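Local coordinates for lipoprotein (Colwellia psychrerythraea, PDB 3O0Y) that is of unknown function but, as a putative bacterial lipoprotein of the DUF885 family with kinship to the MA clan of metallopeptidases, may act as a peptidase, at residues S298-S301 with P302-H306; V509-T512 with G513-K517; I543-Y546 with M547-G551. All blocks are in the same frame, centred on the assembly; numbering follows the deposited sequence.

Contact 1: S298-S301 with P302-H306; sequences SELS and PTQIH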
# COMPACT_ATOMS: atom_id res chain seq x y z
N SER A 298 -0.39 0.84 -17.22
CA SER A 298 -1.11 0.68 -18.42
C SER A 298 -1.08 1.98 -19.26
O SER A 298 -1.05 3.10 -18.72
CB SER A 298 -2.55 0.26 -18.13
OG SER A 298 -3.35 0.04 -19.34
N GLU A 299 -1.20 1.80 -20.56
CA GLU A 299 -1.42 2.95 -21.48
C GLU A 299 -2.82 2.90 -22.09
O GLU A 299 -3.16 3.70 -22.97
CB GLU A 299 -0.34 2.92 -22.54
CG GLU A 299 1.04 3.18 -21.92
CD GLU A 299 2.09 3.65 -22.87
OE1 GLU A 299 2.00 3.37 -24.08
OE2 GLU A 299 3.04 4.28 -22.36
N LEU A 300 -3.67 2.01 -21.61
CA LEU A 300 -5.04 1.98 -22.06
C LEU A 300 -5.74 3.27 -21.59
O LEU A 300 -5.39 3.93 -20.59
CB LEU A 300 -5.73 0.73 -21.52
CG LEU A 300 -5.23 -0.65 -22.00
CD1 LEU A 300 -5.94 -1.81 -21.28
CD2 LEU A 300 -5.29 -0.81 -23.54
N SER A 301 -6.78 3.64 -22.34
CA SER A 301 -7.65 4.70 -21.97
C SER A 301 -8.56 4.30 -20.81
O SER A 301 -8.78 3.11 -20.60
CB SER A 301 -8.55 5.09 -23.17
OG SER A 301 -9.59 4.14 -23.41
N PRO A 302 -9.07 5.30 -20.07
CA PRO A 302 -10.02 5.09 -18.99
C PRO A 302 -11.23 4.37 -19.53
O PRO A 302 -11.74 3.46 -18.88
CB PRO A 302 -10.38 6.54 -18.57
CG PRO A 302 -9.23 7.33 -18.93
CD PRO A 302 -8.69 6.73 -20.16
N THR A 303 -11.70 4.71 -20.74
CA THR A 303 -12.77 3.93 -21.39
C THR A 303 -12.49 2.44 -21.57
O THR A 303 -13.33 1.62 -21.21
CB THR A 303 -13.21 4.53 -22.74
OG1 THR A 303 -13.64 5.88 -22.52
CG2 THR A 303 -14.39 3.78 -23.31
N GLN A 304 -11.30 2.08 -22.06
CA GLN A 304 -10.96 0.66 -22.22
C GLN A 304 -10.86 -0.09 -20.88
O GLN A 304 -11.24 -1.27 -20.81
CB GLN A 304 -9.66 0.54 -22.96
CG GLN A 304 -9.77 0.98 -24.44
CD GLN A 304 -8.40 1.10 -25.13
OE1 GLN A 304 -7.48 1.74 -24.63
NE2 GLN A 304 -8.26 0.45 -26.30
N ILE A 305 -10.27 0.58 -19.88
CA ILE A 305 -10.11 -0.00 -18.55
C ILE A 305 -11.50 -0.22 -17.92
O ILE A 305 -11.77 -1.25 -17.34
CB ILE A 305 -9.19 0.86 -17.66
CG1 ILE A 305 -7.78 0.87 -18.28
CG2 ILE A 305 -9.15 0.28 -16.19
CD1 ILE A 305 -6.84 1.93 -17.70
N HIS A 306 -12.36 0.79 -18.04
CA HIS A 306 -13.77 0.67 -17.56
C HIS A 306 -14.45 -0.51 -18.13
O HIS A 306 -15.08 -1.27 -17.43
CB HIS A 306 -14.50 2.00 -17.91
CG HIS A 306 -15.76 2.24 -17.12
ND1 HIS A 306 -17.02 2.01 -17.64
CD2 HIS A 306 -15.95 2.73 -15.88
CE1 HIS A 306 -17.93 2.34 -16.72
NE2 HIS A 306 -17.30 2.81 -15.66

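Contact 2: V509-T512 with G513-K517; sequences VVDT and GLHDK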
# COMPACT_ATOMS: atom_id res chain seq x y z
N VAL A 509 -14.06 -0.43 -12.54
CA VAL A 509 -15.24 0.28 -12.98
C VAL A 509 -15.42 1.61 -12.23
O VAL A 509 -15.68 2.70 -12.82
CB VAL A 509 -16.49 -0.57 -12.82
CG1 VAL A 509 -17.71 0.24 -13.28
CG2 VAL A 509 -16.43 -1.87 -13.63
N VAL A 510 -15.31 1.54 -10.89
CA VAL A 510 -15.59 2.73 -10.07
C VAL A 510 -14.44 3.78 -10.09
O VAL A 510 -14.70 4.99 -9.98
CB VAL A 510 -16.01 2.40 -8.59
CG1 VAL A 510 -17.37 1.59 -8.57
CG2 VAL A 510 -14.92 1.70 -7.83
N ASP A 511 -13.18 3.35 -10.21
CA ASP A 511 -12.09 4.35 -10.20
C ASP A 511 -12.13 5.11 -11.51
O ASP A 511 -12.10 6.35 -11.51
CB ASP A 511 -10.74 3.66 -9.98
CG ASP A 511 -9.60 4.63 -9.79
OD1 ASP A 511 -9.44 5.13 -8.67
OD2 ASP A 511 -8.92 4.93 -10.79
N THR A 512 -12.28 4.38 -12.63
CA THR A 512 -12.44 5.07 -13.93
C THR A 512 -13.78 5.85 -13.96
O THR A 512 -13.89 6.91 -14.57
CB THR A 512 -12.37 4.11 -15.09
OG1 THR A 512 -13.33 3.03 -14.94
CG2 THR A 512 -10.99 3.48 -15.24
N GLY A 513 -14.80 5.28 -13.31
CA GLY A 513 -16.13 5.95 -13.15
C GLY A 513 -16.00 7.33 -12.57
O GLY A 513 -16.41 8.32 -13.20
N LEU A 514 -15.46 7.40 -11.37
CA LEU A 514 -15.24 8.66 -10.66
C LEU A 514 -14.32 9.62 -11.40
O LEU A 514 -14.61 10.81 -11.50
CB LEU A 514 -14.58 8.36 -9.31
CG LEU A 514 -15.45 7.72 -8.27
CD1 LEU A 514 -14.53 7.03 -7.20
CD2 LEU A 514 -16.39 8.69 -7.60
N HIS A 515 -13.19 9.13 -11.88
CA HIS A 515 -12.11 10.03 -12.27
C HIS A 515 -12.13 10.43 -13.74
O HIS A 515 -11.54 11.44 -14.12
CB HIS A 515 -10.77 9.39 -11.92
CG HIS A 515 -10.54 9.33 -10.43
ND1 HIS A 515 -10.61 10.47 -9.63
CD2 HIS A 515 -10.34 8.29 -9.58
CE1 HIS A 515 -10.37 10.13 -8.38
NE2 HIS A 515 -10.19 8.81 -8.32
N ASP A 516 -12.84 9.65 -14.57
CA ASP A 516 -13.01 9.95 -16.01
C ASP A 516 -14.46 10.10 -16.49
O ASP A 516 -14.76 11.03 -17.27
CB ASP A 516 -12.29 8.90 -16.85
CG ASP A 516 -12.42 9.18 -18.37
OD1 ASP A 516 -11.75 10.08 -18.86
OD2 ASP A 516 -13.24 8.54 -19.02
N LYS A 517 -15.34 9.21 -16.05
CA LYS A 517 -16.74 9.26 -16.46
C LYS A 517 -17.59 10.20 -15.62
O LYS A 517 -18.78 10.34 -15.89
CB LYS A 517 -17.35 7.87 -16.48
CG LYS A 517 -16.63 6.87 -17.30
CD LYS A 517 -16.55 7.20 -18.75
CE LYS A 517 -15.87 6.02 -19.46
NZ LYS A 517 -14.56 5.62 -18.74

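Contact 3: I543-Y546 with M547-G551; sequences IERY and MAWPG. With SO4 (sulfate ion), chain D.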
# COMPACT_ATOMS: atom_id res chain seq x y z
N ILE A 543 -14.78 4.06 -1.56
CA ILE A 543 -15.01 5.10 -2.59
C ILE A 543 -14.25 6.40 -2.21
O ILE A 543 -13.56 6.99 -3.04
CB ILE A 543 -16.54 5.39 -2.79
CG1 ILE A 543 -17.23 4.16 -3.36
CG2 ILE A 543 -16.75 6.73 -3.65
CD1 ILE A 543 -16.56 3.47 -4.57
N GLU A 544 -14.24 6.79 -0.93
CA GLU A 544 -13.48 7.97 -0.53
C GLU A 544 -11.95 7.80 -0.66
O GLU A 544 -11.23 8.71 -0.98
CB GLU A 544 -13.88 8.47 0.86
CG GLU A 544 -15.42 8.89 0.86
CD GLU A 544 -15.97 9.41 2.15
OE1 GLU A 544 -15.16 9.59 3.10
OE2 GLU A 544 -17.18 9.74 2.20
N ARG A 545 -11.47 6.59 -0.42
CA ARG A 545 -10.08 6.23 -0.69
C ARG A 545 -9.79 6.46 -2.19
O ARG A 545 -8.76 7.07 -2.52
CB ARG A 545 -9.83 4.75 -0.32
CG ARG A 545 -8.65 4.12 -0.99
CD ARG A 545 -8.55 2.63 -0.59
NE ARG A 545 -7.72 1.90 -1.50
CZ ARG A 545 -7.38 0.64 -1.30
NH1 ARG A 545 -6.65 0.02 -2.19
NH2 ARG A 545 -7.82 0.02 -0.21
N TYR A 546 -10.64 5.97 -3.07
CA TYR A 546 -10.37 6.03 -4.54
C TYR A 546 -10.31 7.47 -4.98
O TYR A 546 -9.51 7.88 -5.85
CB TYR A 546 -11.38 5.26 -5.37
CG TYR A 546 -11.54 3.81 -4.94
CD1 TYR A 546 -10.56 3.12 -4.29
CD2 TYR A 546 -12.73 3.18 -5.14
CE1 TYR A 546 -10.79 1.81 -3.87
CE2 TYR A 546 -12.96 1.86 -4.72
CZ TYR A 546 -12.01 1.22 -4.08
OH TYR A 546 -12.33 -0.09 -3.66
N MET A 547 -11.14 8.27 -4.34
CA MET A 547 -11.20 9.72 -4.62
C MET A 547 -9.87 10.41 -4.24
O MET A 547 -9.42 11.28 -4.94
CB MET A 547 -12.36 10.41 -3.90
CG MET A 547 -13.78 10.08 -4.41
SD MET A 547 -15.19 10.54 -3.29
CE MET A 547 -14.75 12.32 -3.05
N ALA A 548 -9.22 9.97 -3.17
CA ALA A 548 -7.94 10.53 -2.68
C ALA A 548 -6.75 9.96 -3.41
O ALA A 548 -5.69 10.59 -3.43
CB ALA A 548 -7.76 10.24 -1.14
N TRP A 549 -6.88 8.73 -3.92
CA TRP A 549 -5.80 7.97 -4.59
C TRP A 549 -6.13 7.57 -6.03
O TRP A 549 -6.16 6.40 -6.37
CB TRP A 549 -5.49 6.68 -3.83
CG TRP A 549 -4.94 6.81 -2.49
CD1 TRP A 549 -4.41 7.92 -1.89
CD2 TRP A 549 -4.76 5.74 -1.54
NE1 TRP A 549 -3.97 7.62 -0.63
CE2 TRP A 549 -4.18 6.29 -0.39
CE3 TRP A 549 -5.07 4.38 -1.55
CZ2 TRP A 549 -3.90 5.52 0.73
CZ3 TRP A 549 -4.82 3.62 -0.44
CH2 TRP A 549 -4.20 4.18 0.68
N PRO A 550 -6.44 8.53 -6.90
CA PRO A 550 -6.75 8.17 -8.27
C PRO A 550 -5.76 7.24 -8.94
O PRO A 550 -4.55 7.47 -8.95
CB PRO A 550 -6.81 9.52 -9.00
CG PRO A 550 -6.62 10.52 -8.00
CD PRO A 550 -6.10 9.92 -6.75
N GLY A 551 -6.31 6.17 -9.51
CA GLY A 551 -5.60 5.15 -10.25
C GLY A 551 -5.07 3.98 -9.46
O GLY A 551 -4.76 2.92 -10.07
S SO4 D . -6.45 -3.82 -0.50
O1 SO4 D . -6.99 -4.73 -1.55
O2 SO4 D . -6.38 -4.55 0.73
O3 SO4 D . -5.06 -3.38 -0.77
O4 SO4 D . -7.19 -2.59 -0.47

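Contact 1: S298-S301 with P302-H306
Ser-301 and Gln-304 form a capping box at the start of helix 302-326, with Ser-301 as N-cap and Pro-302 leading into the first turn. The pyrrolidine ring of Pro-302 lies against the backbone just before it, and its CD comes within 3.4 Å of Ser-301 CB, a tight carbon contact. Thr-303 follows; of its side chain, CB lies beside the serine hydroxyl. Gln-304 takes part in both bonds of the box, as donor through its N and as acceptor through OE1. Its backbone N donates to Ser-301 OG at 3.0 Å, a bond made possible because the hydroxyl sits between the backbone N and the carbonyl carbon of its own residue (chi1 75°). In return the side chain runs back past the cap, and Gln-304 OE1 accepts from Ser-301 N at 3.1 Å, on a lone pair in the amide plane. Both backbone N-H groups are thereby engaged, and the bond to OE1 helps to orient the amide. Leu-300 crosses this side chain at about a right angle, its CD2 lying 3.5 Å from Gln-304 OE1. Ile-305 gives the first full helical bond, from its N to Ser-301 O at 3.0 Å, and its CG1 rests 3.8 Å from Leu-300 CB. With the leucine just before the cap and the isoleucine four residues after it, this apolar pair is a hydrophobic staple. An ST turn, in which Leu-300 N donates to Ser-298 OG (3.0 Å), precedes the cap. His-306 takes up the regular bonding with a backbone bond to Pro-302. Outside the turn, Pro-302 and Ile-305 both pack on Ile-292 of the preceding helix 284-296, while Ile-305 also touches Leu-508 and Thr-512 of helix 491-515.

Contact 2: V509-T512 with G513-K517
Asp-511 and His-515 lie one turn apart at the C-terminal end of helix 491-515, which closes with a wider, pi-type (i to i+5) bond from Lys-517 N to Thr-512 O. The carboxylate stands at the edge of the imidazole with its CG in the ring plane, and OD1 is 3.4 Å from His-515 CD2, a contact with a ring carbon; the two planes are turned 61° apart. Asp-511 reaches it because its CG is anti to the backbone N (chi1 -173°), which swings the carboxylate along the helix toward the next turn. Over one face of the ring lies Leu-514 CB, 4.2 Å above its centre, while Leu-514 CG leans on Val-510 O at 3.3 Å. Beneath these side chains, main-chain bonds from Gly-513, Leu-514 and His-515 back to Val-509, Val-510 and Asp-511 continue the helix. Thr-512 O then takes two donors, Asp-516 N at 2.9 Å and Lys-517 N at 3.1 Å.

A second shell sets the polar groups. Tyr-288 OH holds Asp-511 OD2, and Thr-512 OG1 bonds to Leu-508 O one turn back. The imidazole is held at both nitrogens: Ile-278 N bonds to ND1, and NE2 to Tyr-546 O at the end of helix 536-548, consistent with a proton on NE2. Beyond the helix end, Lys-517 bends at chi2 and chi4, bringing its NZ to the anti side of Asp-516 OD2 in a salt bridge of 3.2 Å, 17° out of the carboxylate plane.

Contact 3: I543-Y546 with M547-G551
Ile-543 and Met-547 form the close-packed side of the last turn of helix 536-548, which ends at Ala-548 before Trp-549 and Pro-550 lead the chain away. Met-547 N bonds to Ile-543 O at 3.0 Å, and the methionine side chain follows the same carbonyl, its CG 3.4 Å from Ile-543 O. Beyond it, SD meets Ile-543 CG2 at 4.1 Å, and Val-198 and Thr-199 of helix 197-210 close in on the methionine. Tyr-546 points into the interior against Phe-503 of helix 491-515, its buried hydroxyl bonded to Arg-507 NE. Ala-548 N bonds to Glu-544 O and adds a weak second bond to Arg-545 O, which also accepts from Trp-549 N at 2.9 Å.

The other side, carried by Arg-545 and Trp-549, is partly exposed and more polar. Arg-545 runs extended from CG to NE, and the six-membered part of the indole crosses it obliquely, CE3 3.6 Å from Arg-545 CG. Trp-549 CZ3 sits over one face of the guanidinium, 3.5 Å from Arg-545 NE, yet the planes are 60° apart, too steep for a stack. Asn-142 OD1 holds the indole NE1, and Gln-552 OE1 takes a bond from Arg-545 NH1. The tip of the arginine reaches a sulfate, probably from the crystallisation liquor, which Arg-504, Arg-507 and Tyr-556 also bind; the cluster of arginines would favour an anion here. Sulfate O4 lies at the guanidinium edge, in its plane, bonded to Arg-545 NH2 at 2.7 Å and weakly to NH1.

The three contacts lie in series along the chain and on one side of its centre, from the helix start at contact 1, nearest the surface, to two buried helix ends. Contact 2 is the middle member, about 10 Å between centres from each of the others: Pro-302 packs on Asp-516 on one flank, and Val-510 meets the Tyr-546 ring on the other. Contacts 1 and 3 do not touch, their nearest atoms about 8 Å apart. Their chemistry follows position: contact 1 satisfies backbone N-H groups with uncharged side chains, contact 2 secures buried polar groups through neighbouring parts of the chain, and contact 3 directs a cationic group to a bound anion.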